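Local coordinates for mucus binding proteinn (Lactobacillus reuteri, PDB 4MT5), which is a cell-surface protein that probably binds mucus through mucin-binding repeats, of which this chain is the fifth, with a ubiquitin-like beta-grasp fold, at residues A[2-13]-A[61-72]; A[71-79]-A[114-123]. One frame throughout, in Å; residues are numbered along the deposited sequence.

Contact 1 of 2, residues A[2-13]-A[61-72]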
loop_
_atom_site.group_PDB
_atom_site.type_symbol
_atom_site.label_atom_id
_atom_site.label_comp_id
_atom_site.label_asym_id
_atom_site.label_seq_id
_atom_site.Cartn_x
_atom_site.Cartn_y
_atom_site.Cartn_z
ATOM N N GLN A 2 7.683 19.416 -45.622
ATOM C CA GLN A 2 8.132 19.673 -44.275
ATOM C C GLN A 2 7.854 18.496 -43.358
ATOM O O GLN A 2 7.155 17.550 -43.723
ATOM C CB GLN A 2 7.457 20.925 -43.744
ATOM C CG GLN A 2 7.494 22.052 -44.731
ATOM C CD GLN A 2 8.898 22.327 -45.206
ATOM O OE1 GLN A 2 9.818 22.501 -44.395
ATOM N NE2 GLN A 2 9.085 22.350 -46.529
ATOM N N THR A 3 8.423 18.564 -42.165
ATOM C CA THR A 3 8.230 17.534 -41.168
ATOM C C THR A 3 7.812 18.190 -39.865
ATOM O O THR A 3 8.248 19.295 -39.546
ATOM C CB THR A 3 9.508 16.691 -40.981
ATOM O OG1 THR A 3 9.623 15.775 -42.076
ATOM C CG2 THR A 3 9.454 15.890 -39.702
ATOM N N ALA A 4 6.925 17.530 -39.135
ATOM C CA ALA A 4 6.602 17.977 -37.799
ATOM C C ALA A 4 6.489 16.746 -36.917
ATOM O O ALA A 4 5.940 15.729 -37.340
ATOM C CB ALA A 4 5.314 18.774 -37.806
ATOM N N TYR A 5 7.032 16.830 -35.705
ATOM C CA TYR A 5 7.048 15.690 -34.791
ATOM C C TYR A 5 6.116 15.951 -33.614
ATOM O O TYR A 5 6.074 17.058 -33.080
ATOM C CB TYR A 5 8.462 15.427 -34.246
ATOM C CG TYR A 5 9.482 14.938 -35.245
ATOM C CD1 TYR A 5 9.332 13.709 -35.885
ATOM C CD2 TYR A 5 10.615 15.687 -35.528
ATOM C CE1 TYR A 5 10.282 13.250 -36.802
ATOM C CE2 TYR A 5 11.566 15.236 -36.436
ATOM C CZ TYR A 5 11.395 14.020 -37.067
ATOM O OH TYR A 5 12.345 13.587 -37.967
ATOM N N VAL A 6 5.375 14.929 -33.201
ATOM C CA VAL A 6 4.548 15.028 -32.007
ATOM C C VAL A 6 5.016 13.926 -31.059
ATOM O O VAL A 6 4.917 12.741 -31.381
ATOM C CB VAL A 6 3.052 14.883 -32.355
ATOM C CG1 VAL A 6 2.206 14.949 -31.110
ATOM C CG2 VAL A 6 2.631 15.967 -33.334
ATOM N N LYS A 7 5.576 14.317 -29.916
ATOM C CA LYS A 7 6.301 13.373 -29.057
ATOM C C LYS A 7 5.601 13.233 -27.707
ATOM O O LYS A 7 5.473 14.207 -26.962
ATOM C CB LYS A 7 7.762 13.829 -28.881
ATOM C CG LYS A 7 8.598 12.998 -27.929
ATOM C CD LYS A 7 10.120 13.265 -28.061
ATOM C CE LYS A 7 10.545 14.576 -27.395
ATOM N NZ LYS A 7 12.026 14.804 -27.413
ATOM N N TYR A 8 5.129 12.024 -27.412
ATOM C CA TYR A 8 4.429 11.738 -26.166
ATOM C C TYR A 8 5.408 11.158 -25.164
ATOM O O TYR A 8 5.968 10.087 -25.395
ATOM C CB TYR A 8 3.311 10.719 -26.396
ATOM C CG TYR A 8 2.236 11.138 -27.366
ATOM C CD1 TYR A 8 1.026 11.639 -26.915
ATOM C CD2 TYR A 8 2.430 11.023 -28.745
ATOM C CE1 TYR A 8 0.028 12.025 -27.820
ATOM C CE2 TYR A 8 1.446 11.408 -29.651
ATOM C CZ TYR A 8 0.247 11.905 -29.181
ATOM O OH TYR A 8 -0.729 12.281 -30.071
ATOM N N VAL A 9 5.581 11.848 -24.039
ATOM C CA VAL A 9 6.607 11.511 -23.057
ATOM C C VAL A 9 6.054 11.102 -21.690
ATOM O O VAL A 9 5.243 11.791 -21.105
ATOM C CB VAL A 9 7.537 12.709 -22.842
ATOM C CG1 VAL A 9 8.560 12.382 -21.819
ATOM C CG2 VAL A 9 8.202 13.090 -24.129
ATOM N N ASP A 10 6.522 9.974 -21.185
ATOM C CA ASP A 10 6.271 9.553 -19.807
ATOM C C ASP A 10 7.299 10.178 -18.857
ATOM O O ASP A 10 8.432 9.708 -18.765
ATOM C CB ASP A 10 6.315 8.017 -19.719
ATOM C CG ASP A 10 6.293 7.502 -18.293
ATOM O OD1 ASP A 10 5.939 8.279 -17.376
ATOM O OD2 ASP A 10 6.620 6.307 -18.090
ATOM N N ASP A 11 6.883 11.221 -18.139
ATOM C CA ASP A 11 7.786 11.972 -17.279
ATOM C C ASP A 11 8.296 11.114 -16.144
ATOM O O ASP A 11 9.397 11.335 -15.654
ATOM C CB ASP A 11 7.133 13.249 -16.732
ATOM C CG ASP A 11 6.927 14.330 -17.820
ATOM O OD1 ASP A 11 7.314 14.080 -18.987
ATOM O OD2 ASP A 11 6.395 15.436 -17.514
ATOM N N THR A 12 7.514 10.118 -15.741
ATOM C CA THR A 12 7.904 9.252 -14.618
ATOM C C THR A 12 9.198 8.470 -14.899
ATOM O O THR A 12 10.190 8.603 -14.169
ATOM C CB THR A 12 6.762 8.279 -14.205
ATOM O OG1 THR A 12 5.683 9.009 -13.607
ATOM C CG2 THR A 12 7.254 7.278 -13.205
ATOM N N THR A 13 9.190 7.671 -15.963
ATOM C CA THR A 13 10.370 6.904 -16.360
ATOM C C THR A 13 11.364 7.715 -17.199
ATOM O O THR A 13 12.564 7.438 -17.185
ATOM C CB THR A 13 9.990 5.654 -17.164
ATOM O OG1 THR A 13 9.312 6.040 -18.369
ATOM C CG2 THR A 13 9.108 4.729 -16.345
ATOM N N VAL A 61 8.839 25.794 -41.590
ATOM C CA VAL A 61 10.000 25.425 -42.380
ATOM C C VAL A 61 11.053 24.691 -41.602
ATOM O O VAL A 61 11.938 24.055 -42.189
ATOM C CB VAL A 61 10.646 26.627 -43.037
ATOM C CG1 VAL A 61 9.857 27.038 -44.239
ATOM C CG2 VAL A 61 10.742 27.764 -42.041
ATOM N N GLY A 62 10.994 24.774 -40.286
ATOM C CA GLY A 62 11.973 24.042 -39.518
ATOM C C GLY A 62 11.627 22.566 -39.486
ATOM O O GLY A 62 10.881 22.055 -40.318
ATOM N N THR A 63 12.188 21.874 -38.507
ATOM C CA THR A 63 11.731 20.553 -38.167
ATOM C C THR A 63 11.365 20.592 -36.690
ATOM O O THR A 63 12.170 20.271 -35.828
ATOM C CB THR A 63 12.808 19.507 -38.495
ATOM O OG1 THR A 63 12.872 19.357 -39.919
ATOM C CG2 THR A 63 12.475 18.159 -37.887
ATOM N N PRO A 64 10.141 21.033 -36.390
ATOM C CA PRO A 64 9.712 21.198 -35.001
ATOM C C PRO A 64 9.212 19.918 -34.358
ATOM O O PRO A 64 8.568 19.104 -35.015
ATOM C CB PRO A 64 8.556 22.181 -35.121
ATOM C CG PRO A 64 8.006 21.949 -36.476
ATOM C CD PRO A 64 9.148 21.551 -37.347
ATOM N N THR A 65 9.517 19.761 -33.076
ATOM C CA THR A 65 8.867 18.767 -32.233
ATOM C C THR A 65 7.930 19.429 -31.213
ATOM O O THR A 65 8.315 20.360 -30.492
ATOM C CB THR A 65 9.898 17.909 -31.481
ATOM O OG1 THR A 65 10.597 17.085 -32.422
ATOM C CG2 THR A 65 9.216 17.020 -30.450
ATOM N N TYR A 66 6.691 18.953 -31.166
ATOM C CA TYR A 66 5.761 19.341 -30.120
ATOM C C TYR A 66 5.649 18.192 -29.107
ATOM O O TYR A 66 5.637 17.018 -29.488
ATOM C CB TYR A 66 4.410 19.663 -30.738
ATOM C CG TYR A 66 4.438 20.757 -31.781
ATOM C CD1 TYR A 66 4.232 22.088 -31.431
ATOM C CD2 TYR A 66 4.661 20.466 -33.117
ATOM C CE1 TYR A 66 4.244 23.104 -32.392
ATOM C CE2 TYR A 66 4.669 21.482 -34.082
ATOM C CZ TYR A 66 4.462 22.783 -33.704
ATOM O OH TYR A 66 4.481 23.768 -34.638
ATOM N N GLU A 67 5.598 18.522 -27.820
ATOM C CA GLU A 67 5.629 17.494 -26.775
ATOM C C GLU A 67 4.311 17.355 -25.998
ATOM O O GLU A 67 3.653 18.329 -25.648
ATOM C CB GLU A 67 6.807 17.725 -25.810
ATOM C CG GLU A 67 8.210 17.486 -26.416
ATOM C CD GLU A 67 9.355 17.724 -25.413
ATOM O OE1 GLU A 67 9.135 18.489 -24.445
ATOM O OE2 GLU A 67 10.465 17.151 -25.582
ATOM N N VAL A 68 3.917 16.121 -25.743
ATOM C CA VAL A 68 2.776 15.866 -24.872
ATOM C C VAL A 68 3.314 15.118 -23.663
ATOM O O VAL A 68 3.784 13.993 -23.806
ATOM C CB VAL A 68 1.680 15.011 -25.582
ATOM C CG1 VAL A 68 0.523 14.739 -24.644
ATOM C CG2 VAL A 68 1.171 15.706 -26.837
ATOM N N HIS A 69 3.288 15.728 -22.480
ATOM C CA HIS A 69 3.868 15.059 -21.307
ATOM C C HIS A 69 2.817 14.330 -20.435
ATOM O O HIS A 69 1.700 14.806 -20.244
ATOM C CB HIS A 69 4.733 16.031 -20.470
ATOM C CG HIS A 69 5.996 16.469 -21.153
ATOM N ND1 HIS A 69 7.163 15.730 -21.113
ATOM C CD2 HIS A 69 6.276 17.569 -21.894
ATOM C CE1 HIS A 69 8.104 16.356 -21.800
ATOM N NE2 HIS A 69 7.592 17.471 -22.287
ATOM N N PHE A 70 3.180 13.159 -19.932
ATOM C CA PHE A 70 2.321 12.411 -19.029
ATOM C C PHE A 70 3.105 12.063 -17.795
ATOM O O PHE A 70 4.331 12.119 -17.821
ATOM C CB PHE A 70 1.897 11.099 -19.656
ATOM C CG PHE A 70 1.026 11.252 -20.859
ATOM C CD1 PHE A 70 -0.349 11.123 -20.754
ATOM C CD2 PHE A 70 1.574 11.497 -22.100
ATOM C CE1 PHE A 70 -1.150 11.238 -21.861
ATOM C CE2 PHE A 70 0.772 11.615 -23.204
ATOM C CZ PHE A 70 -0.589 11.488 -23.085
ATOM N N LYS A 71 2.398 11.708 -16.721
ATOM C CA LYS A 71 3.011 11.054 -15.553
ATOM C C LYS A 71 2.172 9.845 -15.185
ATOM O O LYS A 71 1.031 9.716 -15.635
ATOM C CB LYS A 71 3.111 11.992 -14.353
ATOM C CG LYS A 71 1.768 12.528 -13.881
ATOM C CD LYS A 71 1.913 13.378 -12.629
ATOM C CE LYS A 71 0.739 14.353 -12.473
ATOM N NZ LYS A 71 0.980 15.230 -11.282
ATOM N N HIS A 72 2.735 8.951 -14.382
ATOM C CA HIS A 72 1.998 7.771 -13.938
ATOM C C HIS A 72 0.865 8.136 -12.990
ATOM O O HIS A 72 1.017 8.980 -12.108
ATOM C CB HIS A 72 2.928 6.775 -13.251
ATOM C CG HIS A 72 3.805 6.016 -14.196
ATOM N ND1 HIS A 72 4.509 4.890 -13.817
ATOM C CD2 HIS A 72 4.089 6.212 -15.505
ATOM C CE1 HIS A 72 5.189 4.429 -14.850
ATOM N NE2 HIS A 72 4.955 5.214 -15.887
HETATM O O HOH W 1 8.088 21.977 -40.400
#
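Tyr-8, Val-68 and Phe-70 form the tight side of a parallel strand pair whose segment axes diverge by 19°. Tyr-8 lies alongside Val-68, and its CD1 is 3.7 Å from Phe-70 CE2, in the plane of both rings, so the aromatics meet edge to edge without stacking. Ile-38 of helix 35-42 touches both Val-68 and Phe-70, while Tyr-8 OH bonds Tyr-32. This is the helix-facing core of the beta-grasp mucin-binding domain, with hairpin strand 2-10 parallel to the later strand 65-77. Backbone bonds run unbroken from Tyr-5 N to Pro-64 O (2.8 Å) as far as Asp-11 N to Phe-70 O (2.7 Å).

The reverse face, carrying Lys-7, Val-9, Glu-67 and His-69, is polar and partly open to solvent. Lys-7 and Glu-67 lie side by side in a long salt bridge, NZ to OE2 3.4 Å. The loose part is the Gln-2 end, where direct pairing lapses and a water donates to both Thr-3 O and Gly-62 O.

Beyond the strand, Thr-12 sets OG1 anti to its carbonyl carbon (chi1 -69°); OG1 accepts His-72 N at 3.0 Å, and CG2 sits over the centre of the imidazole. Asp-10 OD2 takes His-72 NE2 (3.0 Å) and Thr-13 OG1 from opposite faces of its carboxylate. Asp-11 OD1 receives His-69 ND1 on its syn lone pair (2.7 Å), tilted 22° from the ring plane.

His-69 also gives NE2 to Glu-67 OE1, and His-72 gives ND1 to Asp-120; with carboxylates at both nitrogens, each imidazole is probably biased toward the protonated form.

Contact 2 of 2, residues A[71-79]-A[114-123]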
loop_
_atom_site.group_PDB
_atom_site.type_symbol
_atom_site.label_atom_id
_atom_site.label_comp_id
_atom_site.label_asym_id
_atom_site.label_seq_id
_atom_site.Cartn_x
_atom_site.Cartn_y
_atom_site.Cartn_z
ATOM N N LYS A 71 2.398 11.708 -16.721
ATOM C CA LYS A 71 3.011 11.054 -15.553
ATOM C C LYS A 71 2.172 9.845 -15.185
ATOM O O LYS A 71 1.031 9.716 -15.635
ATOM C CB LYS A 71 3.111 11.992 -14.353
ATOM C CG LYS A 71 1.768 12.528 -13.881
ATOM C CD LYS A 71 1.913 13.378 -12.629
ATOM C CE LYS A 71 0.739 14.353 -12.473
ATOM N NZ LYS A 71 0.980 15.230 -11.282
ATOM N N HIS A 72 2.735 8.951 -14.382
ATOM C CA HIS A 72 1.998 7.771 -13.938
ATOM C C HIS A 72 0.865 8.136 -12.990
ATOM O O HIS A 72 1.017 8.980 -12.108
ATOM C CB HIS A 72 2.928 6.775 -13.251
ATOM C CG HIS A 72 3.805 6.016 -14.196
ATOM N ND1 HIS A 72 4.509 4.890 -13.817
ATOM C CD2 HIS A 72 4.089 6.212 -15.505
ATOM C CE1 HIS A 72 5.189 4.429 -14.850
ATOM N NE2 HIS A 72 4.955 5.214 -15.887
ATOM N N GLY A 73 -0.277 7.488 -13.180
ATOM C CA GLY A 73 -1.390 7.653 -12.272
ATOM C C GLY A 73 -1.094 6.980 -10.956
ATOM O O GLY A 73 -0.454 5.933 -10.907
ATOM N N MET A 74 -1.550 7.585 -9.870
ATOM C CA MET A 74 -1.397 6.963 -8.556
ATOM C C MET A 74 -2.748 6.700 -7.897
ATOM O O MET A 74 -3.648 7.556 -7.909
ATOM C CB MET A 74 -0.513 7.814 -7.640
ATOM C CG MET A 74 0.922 8.000 -8.137
ATOM S SD MET A 74 1.900 6.480 -8.270
ATOM C CE MET A 74 3.436 7.148 -8.913
ATOM N N THR A 75 -2.887 5.503 -7.344
ATOM C CA THR A 75 -4.081 5.142 -6.598
ATOM C C THR A 75 -3.739 4.916 -5.140
ATOM O O THR A 75 -2.919 4.061 -4.810
ATOM C CB THR A 75 -4.723 3.866 -7.138
ATOM O OG1 THR A 75 -5.353 4.139 -8.397
ATOM C CG2 THR A 75 -5.767 3.366 -6.164
ATOM N N HIS A 76 -4.372 5.681 -4.261
ATOM C CA HIS A 76 -4.126 5.526 -2.831
ATOM C C HIS A 76 -5.171 4.664 -2.109
ATOM O O HIS A 76 -6.365 4.950 -2.126
ATOM C CB HIS A 76 -4.018 6.887 -2.162
ATOM C CG HIS A 76 -3.838 6.814 -0.685
ATOM N ND1 HIS A 76 -4.837 7.151 0.199
ATOM C CD2 HIS A 76 -2.779 6.434 0.066
ATOM C CE1 HIS A 76 -4.397 6.986 1.434
ATOM N NE2 HIS A 76 -3.152 6.550 1.382
ATOM N N THR A 77 -4.715 3.590 -1.491
ATOM C CA THR A 77 -5.580 2.779 -0.667
ATOM C C THR A 77 -5.200 3.095 0.767
ATOM O O THR A 77 -4.027 2.994 1.120
ATOM C CB THR A 77 -5.339 1.287 -0.928
ATOM O OG1 THR A 77 -5.573 0.993 -2.313
ATOM C CG2 THR A 77 -6.269 0.454 -0.078
ATOM N N ASP A 78 -6.154 3.497 1.602
ATOM C CA ASP A 78 -5.792 3.780 2.999
ATOM C C ASP A 78 -6.245 2.728 3.991
ATOM O O ASP A 78 -6.989 1.814 3.645
ATOM C CB ASP A 78 -6.265 5.160 3.445
ATOM C CG ASP A 78 -7.719 5.361 3.195
ATOM O OD1 ASP A 78 -8.508 4.548 3.739
ATOM O OD2 ASP A 78 -8.063 6.300 2.434
ATOM N N ALA A 79 -5.798 2.904 5.229
ATOM C CA ALA A 79 -5.871 1.884 6.272
ATOM C C ALA A 79 -7.286 1.412 6.624
ATOM O O ALA A 79 -7.466 0.289 7.090
ATOM C CB ALA A 79 -5.158 2.371 7.501
ATOM N N LYS A 114 -2.831 -2.140 10.820
ATOM C CA LYS A 114 -3.369 -1.817 9.499
ATOM C C LYS A 114 -2.567 -0.677 8.903
ATOM O O LYS A 114 -2.155 0.225 9.630
ATOM C CB LYS A 114 -4.835 -1.391 9.605
ATOM C CG LYS A 114 -5.815 -2.531 9.792
ATOM C CD LYS A 114 -7.175 -2.026 10.239
ATOM C CE LYS A 114 -8.282 -2.981 9.814
ATOM N NZ LYS A 114 -9.577 -2.678 10.491
ATOM N N ARG A 115 -2.320 -0.712 7.594
ATOM C CA ARG A 115 -1.715 0.444 6.913
ATOM C C ARG A 115 -2.188 0.608 5.487
ATOM O O ARG A 115 -2.551 -0.358 4.813
ATOM C CB ARG A 115 -0.178 0.408 6.932
ATOM C CG ARG A 115 0.447 -0.611 5.991
ATOM C CD ARG A 115 1.962 -0.475 5.963
ATOM N NE ARG A 115 2.617 -1.606 5.301
ATOM C CZ ARG A 115 3.932 -1.821 5.303
ATOM N NH1 ARG A 115 4.743 -0.984 5.930
ATOM N NH2 ARG A 115 4.433 -2.869 4.668
ATOM N N GLY A 116 -2.175 1.846 5.023
ATOM C CA GLY A 116 -2.469 2.117 3.634
ATOM C C GLY A 116 -1.206 2.074 2.797
ATOM O O GLY A 116 -0.104 1.918 3.320
ATOM N N TYR A 117 -1.368 2.230 1.490
ATOM C CA TYR A 117 -0.241 2.253 0.569
ATOM C C TYR A 117 -0.636 2.946 -0.721
ATOM O O TYR A 117 -1.807 3.240 -0.936
ATOM C CB TYR A 117 0.223 0.832 0.277
ATOM C CG TYR A 117 -0.897 -0.100 -0.079
ATOM C CD1 TYR A 117 -1.532 -0.854 0.896
ATOM C CD2 TYR A 117 -1.324 -0.229 -1.383
ATOM C CE1 TYR A 117 -2.563 -1.720 0.581
ATOM C CE2 TYR A 117 -2.358 -1.090 -1.710
ATOM C CZ TYR A 117 -2.970 -1.834 -0.723
ATOM O OH TYR A 117 -4.000 -2.684 -1.047
ATOM N N THR A 118 0.340 3.214 -1.576
ATOM C CA THR A 118 0.060 3.809 -2.874
ATOM C C THR A 118 0.524 2.897 -4.002
ATOM O O THR A 118 1.649 2.398 -3.972
ATOM C CB THR A 118 0.756 5.152 -3.023
ATOM O OG1 THR A 118 0.366 5.999 -1.941
ATOM C CG2 THR A 118 0.359 5.811 -4.345
ATOM N N THR A 119 -0.347 2.677 -4.987
ATOM C CA THR A 119 -0.025 1.835 -6.134
ATOM C C THR A 119 0.147 2.711 -7.371
ATOM O O THR A 119 -0.553 3.710 -7.512
ATOM C CB THR A 119 -1.126 0.799 -6.412
ATOM O OG1 THR A 119 -1.404 0.062 -5.221
ATOM C CG2 THR A 119 -0.680 -0.175 -7.480
ATOM N N ASP A 120 1.095 2.340 -8.239
ATOM C CA ASP A 120 1.315 2.978 -9.526
ATOM C C ASP A 120 0.281 2.385 -10.473
ATOM O O ASP A 120 0.206 1.174 -10.604
ATOM C CB ASP A 120 2.732 2.638 -9.988
ATOM C CG ASP A 120 3.139 3.334 -11.287
ATOM O OD1 ASP A 120 2.386 3.283 -12.292
ATOM O OD2 ASP A 120 4.253 3.907 -11.301
ATOM N N ASN A 121 -0.519 3.230 -11.118
ATOM C CA ASN A 121 -1.592 2.754 -12.003
ATOM C C ASN A 121 -1.089 2.123 -13.303
ATOM O O ASN A 121 -1.796 1.327 -13.939
ATOM C CB ASN A 121 -2.558 3.889 -12.373
ATOM C CG ASN A 121 -3.488 4.279 -11.236
ATOM O OD1 ASN A 121 -3.255 3.954 -10.063
ATOM N ND2 ASN A 121 -4.553 4.992 -11.581
ATOM N N VAL A 122 0.114 2.508 -13.714
ATOM C CA VAL A 122 0.683 2.011 -14.953
ATOM C C VAL A 122 1.432 0.710 -14.705
ATOM O O VAL A 122 1.183 -0.294 -15.363
ATOM C CB VAL A 122 1.629 3.048 -15.607
ATOM C CG1 VAL A 122 2.413 2.412 -16.734
ATOM C CG2 VAL A 122 0.842 4.258 -16.113
ATOM N N THR A 123 2.341 0.709 -13.747
ATOM C CA THR A 123 3.111 -0.496 -13.531
ATOM C C THR A 123 2.313 -1.532 -12.756
ATOM O O THR A 123 2.444 -2.731 -12.998
ATOM C CB THR A 123 4.423 -0.216 -12.796
ATOM O OG1 THR A 123 4.146 0.112 -11.431
ATOM C CG2 THR A 123 5.149 0.936 -13.446
HETATM O O HOH W 2 -3.540 1.525 -4.213
HETATM O O HOH W 3 -6.269 6.802 -10.049
#
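Asp-120 turns its CG anti to the backbone N (chi1 -176°), and His-72 turns its ring beside its own N (chi1 -75°), which brings carboxylate and imidazole together. His-72 ND1 donates to the syn lone pair of Asp-120 OD2 at 2.7 Å; the oxygen lies in the ring plane, although ring and carboxylate planes stand 77° apart. Val-122 crosses the ring at about a right angle, its CB 3.8 Å from the centroid in a CH-pi contact. The other carboxylate oxygen, Asp-120 OD1, accepts Val-122 N (2.8 Å), an Asx turn, and Thr-123 N (3.0 Å), which extends it to an Asx motif where the strand ends and sets Val-122 over the ring. Without this carboxylate, as with an alanine here, His-72 ND1 would probably lose its acceptor and the turn at 121-123 would be free to shift.

Strands 74-77 and 117-120 pair antiparallel, continuing the sheet of the beta-grasp repeat along the elongated chain; Thr-75 with Thr-119 and Thr-77 with Tyr-117 are the hydrogen-bonded pairs. Thr-75 OG1 donates to Asn-121 OD1 at 2.7 Å, crossing that side chain at about a right angle. On the same face a water donates to Thr-75 O and also bonds Thr-77 OG1 and Thr-119 OG1, linking three threonines. Thr-77 lies alongside Tyr-117 with its CB over the ring, 4.1 Å from the centroid, while Tyr-117 OH bonds Asn-83 O.

How the contacts relate
From the N terminus, strand 2-10 opens the chain; a hairpin partner, helix 35-42 and strand 46-51 follow before contact 1 closes its loop of 47 intervening residues by pairing 2-13 with 61-72. Contact 2 then closes a second loop, of 34 residues and no helix, when 114-123 returns to 71-79. The loops follow in series, neither nesting nor crossing, and their centres lie 27 Å apart. Strand 65-77 serves both, parallel to 2-10 and antiparallel to 104-120, thus tying the mucin-binding domain to the Muc B2-like domain. At the shared residue His-72, Thr-12 and Val-122 cover opposite faces of the imidazole.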